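Local coordinates for Alpha/beta hydrolase fold-3 domain-containing protein (Enterococcus faecalis, PDB 2QRU) that is of unknown function but has the alpha/beta hydrolase fold and is probably a hydrolase, at residues Leu113-Gln118 with Asp204-Thr209. Residues are numbered along the deposited sequence; the frame is centred on the assembly and turned at random.
Sequences LTKQLQ and DETLKT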
ATOM      1  N   LEU A 113       0.130  -9.244  -2.930  1.00 22.74           N
ATOM      2  CA  LEU A 113      -1.110  -9.572  -3.679  1.00 22.70           C
ATOM      3  C   LEU A 113      -0.737 -10.009  -5.098  1.00 22.88           C
ATOM      4  O   LEU A 113      -1.251 -11.011  -5.627  1.00 23.36           O
ATOM      5  CB  LEU A 113      -2.003  -8.327  -3.720  1.00 22.82           C
ATOM      6  CG  LEU A 113      -3.281  -8.451  -4.562  1.00 21.78           C
ATOM      7  CD1 LEU A 113      -4.170  -9.617  -4.095  1.00 23.60           C
ATOM      8  CD2 LEU A 113      -4.040  -7.146  -4.480  1.00 22.13           C
ATOM      9  N   THR A 114       0.191  -9.267  -5.709  1.00 22.72           N
ATOM     10  CA  THR A 114       0.615  -9.585  -7.075  1.00 23.00           C
ATOM     11  C   THR A 114       1.064 -11.043  -7.209  1.00 23.20           C
ATOM     12  O   THR A 114       0.631 -11.752  -8.099  1.00 23.44           O
ATOM     13  CB  THR A 114       1.703  -8.614  -7.557  1.00 23.04           C
ATOM     14  OG1 THR A 114       1.139  -7.304  -7.606  1.00 23.55           O
ATOM     15  CG2 THR A 114       2.151  -9.006  -8.983  1.00 25.05           C
ATOM     16  N   LYS A 115       1.914 -11.480  -6.289  1.00 22.80           N
ATOM     17  CA  LYS A 115       2.364 -12.876  -6.296  1.00 24.15           C
ATOM     18  C   LYS A 115       1.169 -13.846  -6.267  1.00 25.25           C
ATOM     19  O   LYS A 115       1.097 -14.836  -7.040  1.00 24.26           O
ATOM     20  CB  LYS A 115       3.283 -13.098  -5.113  1.00 23.61           C
ATOM     21  CG  LYS A 115       3.779 -14.565  -5.011  1.00 26.20           C
ATOM     22  CD  LYS A 115       4.495 -14.749  -3.681  1.00 30.96           C
ATOM     23  CE  LYS A 115       4.921 -16.182  -3.481  1.00 37.58           C
ATOM     24  NZ  LYS A 115       5.773 -16.667  -4.605  1.00 42.46           N
ATOM     25  N   GLN A 116       0.222 -13.564  -5.376  1.00 26.01           N
ATOM     26  CA  GLN A 116      -0.970 -14.424  -5.259  1.00 27.92           C
ATOM     27  C   GLN A 116      -1.856 -14.393  -6.493  1.00 28.16           C
ATOM     28  O   GLN A 116      -2.374 -15.446  -6.910  1.00 29.65           O
ATOM     29  CB  GLN A 116      -1.772 -14.073  -4.015  1.00 28.44           C
ATOM     30  CG  GLN A 116      -1.030 -14.402  -2.771  1.00 31.04           C
ATOM     31  CD  GLN A 116      -0.474 -15.836  -2.805  1.00 34.26           C
ATOM     32  OE1 GLN A 116      -1.199 -16.796  -3.100  1.00 33.77           O
ATOM     33  NE2 GLN A 116       0.821 -15.977  -2.509  1.00 37.38           N
ATOM     34  N   LEU A 117      -2.039 -13.204  -7.062  1.00 28.06           N
ATOM     35  CA  LEU A 117      -2.822 -13.019  -8.302  1.00 29.44           C
ATOM     36  C   LEU A 117      -2.253 -13.763  -9.521  1.00 31.51           C
ATOM     37  O   LEU A 117      -3.018 -14.309 -10.331  1.00 30.69           O
ATOM     38  CB  LEU A 117      -3.053 -11.545  -8.620  1.00 28.85           C
ATOM     39  CG  LEU A 117      -3.890 -10.761  -7.605  1.00 27.56           C
ATOM     40  CD1 LEU A 117      -4.120  -9.332  -8.113  1.00 28.13           C
ATOM     41  CD2 LEU A 117      -5.234 -11.452  -7.311  1.00 27.45           C
ATOM     42  N   GLN A 118      -0.922 -13.822  -9.637  1.00 32.45           N
ATOM     43  CA  GLN A 118      -0.305 -14.655 -10.678  1.00 34.44           C
ATOM     44  C   GLN A 118      -0.827 -16.080 -10.656  1.00 35.23           C
ATOM     45  O   GLN A 118      -1.005 -16.692 -11.711  1.00 35.71           O
ATOM     46  CB  GLN A 118       1.228 -14.659 -10.555  1.00 34.19           C
ATOM     47  CG  GLN A 118       1.863 -13.358 -10.997  1.00 34.38           C
ATOM     48  CD  GLN A 118       3.356 -13.272 -10.681  1.00 34.99           C
ATOM     49  OE1 GLN A 118       3.776 -13.519  -9.564  1.00 40.54           O
ATOM     50  NE2 GLN A 118       4.139 -12.870 -11.654  1.00 32.48           N
ATOM     51  N   ASP A 204      14.009 -12.234  -5.110  1.00 25.97           N
ATOM     52  CA  ASP A 204      14.342 -11.630  -6.389  1.00 26.47           C
ATOM     53  C   ASP A 204      13.743 -12.429  -7.538  1.00 26.54           C
ATOM     54  O   ASP A 204      13.222 -11.841  -8.491  1.00 26.08           O
ATOM     55  CB  ASP A 204      15.866 -11.456  -6.543  1.00 27.23           C
ATOM     56  CG  ASP A 204      16.438 -10.356  -5.638  1.00 29.04           C
ATOM     57  OD1 ASP A 204      15.670  -9.641  -4.961  1.00 29.76           O
ATOM     58  OD2 ASP A 204      17.685 -10.197  -5.603  1.00 31.53           O
ATOM     59  N   GLU A 205      13.854 -13.762  -7.449  0.50 25.85           N
ATOM     60  CA  GLU A 205      13.245 -14.674  -8.411  0.50 26.71           C
ATOM     61  C   GLU A 205      11.806 -14.246  -8.677  0.50 25.59           C
ATOM     62  O   GLU A 205      11.415 -13.981  -9.816  0.50 25.32           O
ATOM     63  CB  GLU A 205      13.262 -16.100  -7.859  0.50 26.58           C
ATOM     64  CG  GLU A 205      12.759 -17.148  -8.849  0.50 28.49           C
ATOM     65  CD  GLU A 205      13.070 -18.586  -8.430  0.50 29.29           C
ATOM     66  OE1 GLU A 205      13.570 -19.353  -9.276  0.50 32.82           O
ATOM     67  OE2 GLU A 205      12.807 -18.955  -7.263  0.50 33.92           O
ATOM     68  N   THR A 206      11.031 -14.184  -7.603  1.00 25.44           N
ATOM     69  CA  THR A 206       9.624 -13.784  -7.668  1.00 25.10           C
ATOM     70  C   THR A 206       9.452 -12.399  -8.331  1.00 24.91           C
ATOM     71  O   THR A 206       8.635 -12.224  -9.248  1.00 24.14           O
ATOM     72  CB  THR A 206       8.957 -13.861  -6.258  1.00 25.45           C
ATOM     73  OG1 THR A 206       8.860 -15.247  -5.877  1.00 26.46           O
ATOM     74  CG2 THR A 206       7.529 -13.237  -6.245  1.00 24.79           C
ATOM     75  N   LEU A 207      10.218 -11.403  -7.868  1.00 24.58           N
ATOM     76  CA  LEU A 207      10.093 -10.041  -8.394  1.00 24.63           C
ATOM     77  C   LEU A 207      10.373 -10.016  -9.888  1.00 24.40           C
ATOM     78  O   LEU A 207       9.749  -9.256 -10.613  1.00 23.72           O
ATOM     79  CB  LEU A 207      11.042  -9.113  -7.661  1.00 24.61           C
ATOM     80  CG  LEU A 207      10.699  -8.837  -6.185  1.00 26.21           C
ATOM     81  CD1 LEU A 207      11.831  -8.038  -5.562  1.00 26.85           C
ATOM     82  CD2 LEU A 207       9.373  -8.044  -6.013  1.00 26.61           C
ATOM     83  N   LYS A 208      11.299 -10.861 -10.350  1.00 24.89           N
ATOM     84  CA  LYS A 208      11.647 -10.939 -11.789  1.00 25.06           C
ATOM     85  C   LYS A 208      10.480 -11.349 -12.687  1.00 24.73           C
ATOM     86  O   LYS A 208      10.524 -11.102 -13.885  1.00 26.50           O
ATOM     87  CB  LYS A 208      12.860 -11.857 -12.007  1.00 25.01           C
ATOM     88  CG  LYS A 208      14.121 -11.185 -11.526  1.00 27.86           C
ATOM     89  CD  LYS A 208      15.342 -12.095 -11.695  1.00 30.78           C
ATOM     90  CE  LYS A 208      16.556 -11.368 -11.136  1.00 34.00           C
ATOM     91  NZ  LYS A 208      17.754 -12.229 -11.253  1.00 35.49           N
ATOM     92  N   THR A 209       9.467 -11.991 -12.105  1.00 23.58           N
ATOM     93  CA  THR A 209       8.250 -12.384 -12.823  1.00 23.82           C
ATOM     94  C   THR A 209       7.136 -11.306 -12.837  1.00 23.85           C
ATOM     95  O   THR A 209       6.091 -11.510 -13.499  1.00 24.35           O
ATOM     96  CB  THR A 209       7.623 -13.665 -12.246  1.00 23.76           C
ATOM     97  OG1 THR A 209       6.961 -13.376 -11.010  1.00 23.85           O
ATOM     98  CG2 THR A 209       8.671 -14.765 -12.060  1.00 24.87           C
TER
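Gln118 sets CG beside its backbone N (chi1 -73°) and then runs on extended, which carries its amide across to Thr209, whose OG1 sits between its own backbone N and carbonyl carbon (chi1 75°). Gln118 NE2 donates to Thr209 OG1 at 2.9 Å. The bond is slightly bent, 155° at the hydrogen, and the hydroxyl oxygen lies near the amide plane. Thr209 OG1 in turn donates to Thr206 O, 2.7 Å away and in the carbonyl plane. That carbonyl also accepts from Thr209 N, so two donors of one residue grip it. One turn earlier on helix 105-119, Lys115 crosses Thr206 at about a right angle: its NZ stops 3.6 Å from Thr206 OG1, and its CG lies 4.2 Å from Thr206 CG2, a loose approach. Beside this surface contact, Phe210 touches both Thr114 and Gln118, while Leu207 packs on helix 227-235. The contact thus joins helix 105-119, which follows the probable nucleophile elbow of the fold, to the short helix leading into strand 213-218. Its chemistry is a short chain of hydrogen bonds, amide to hydroxyl to carbonyl, in which Thr209 OG1 both accepts and donates, fixing its hydroxyl rotation.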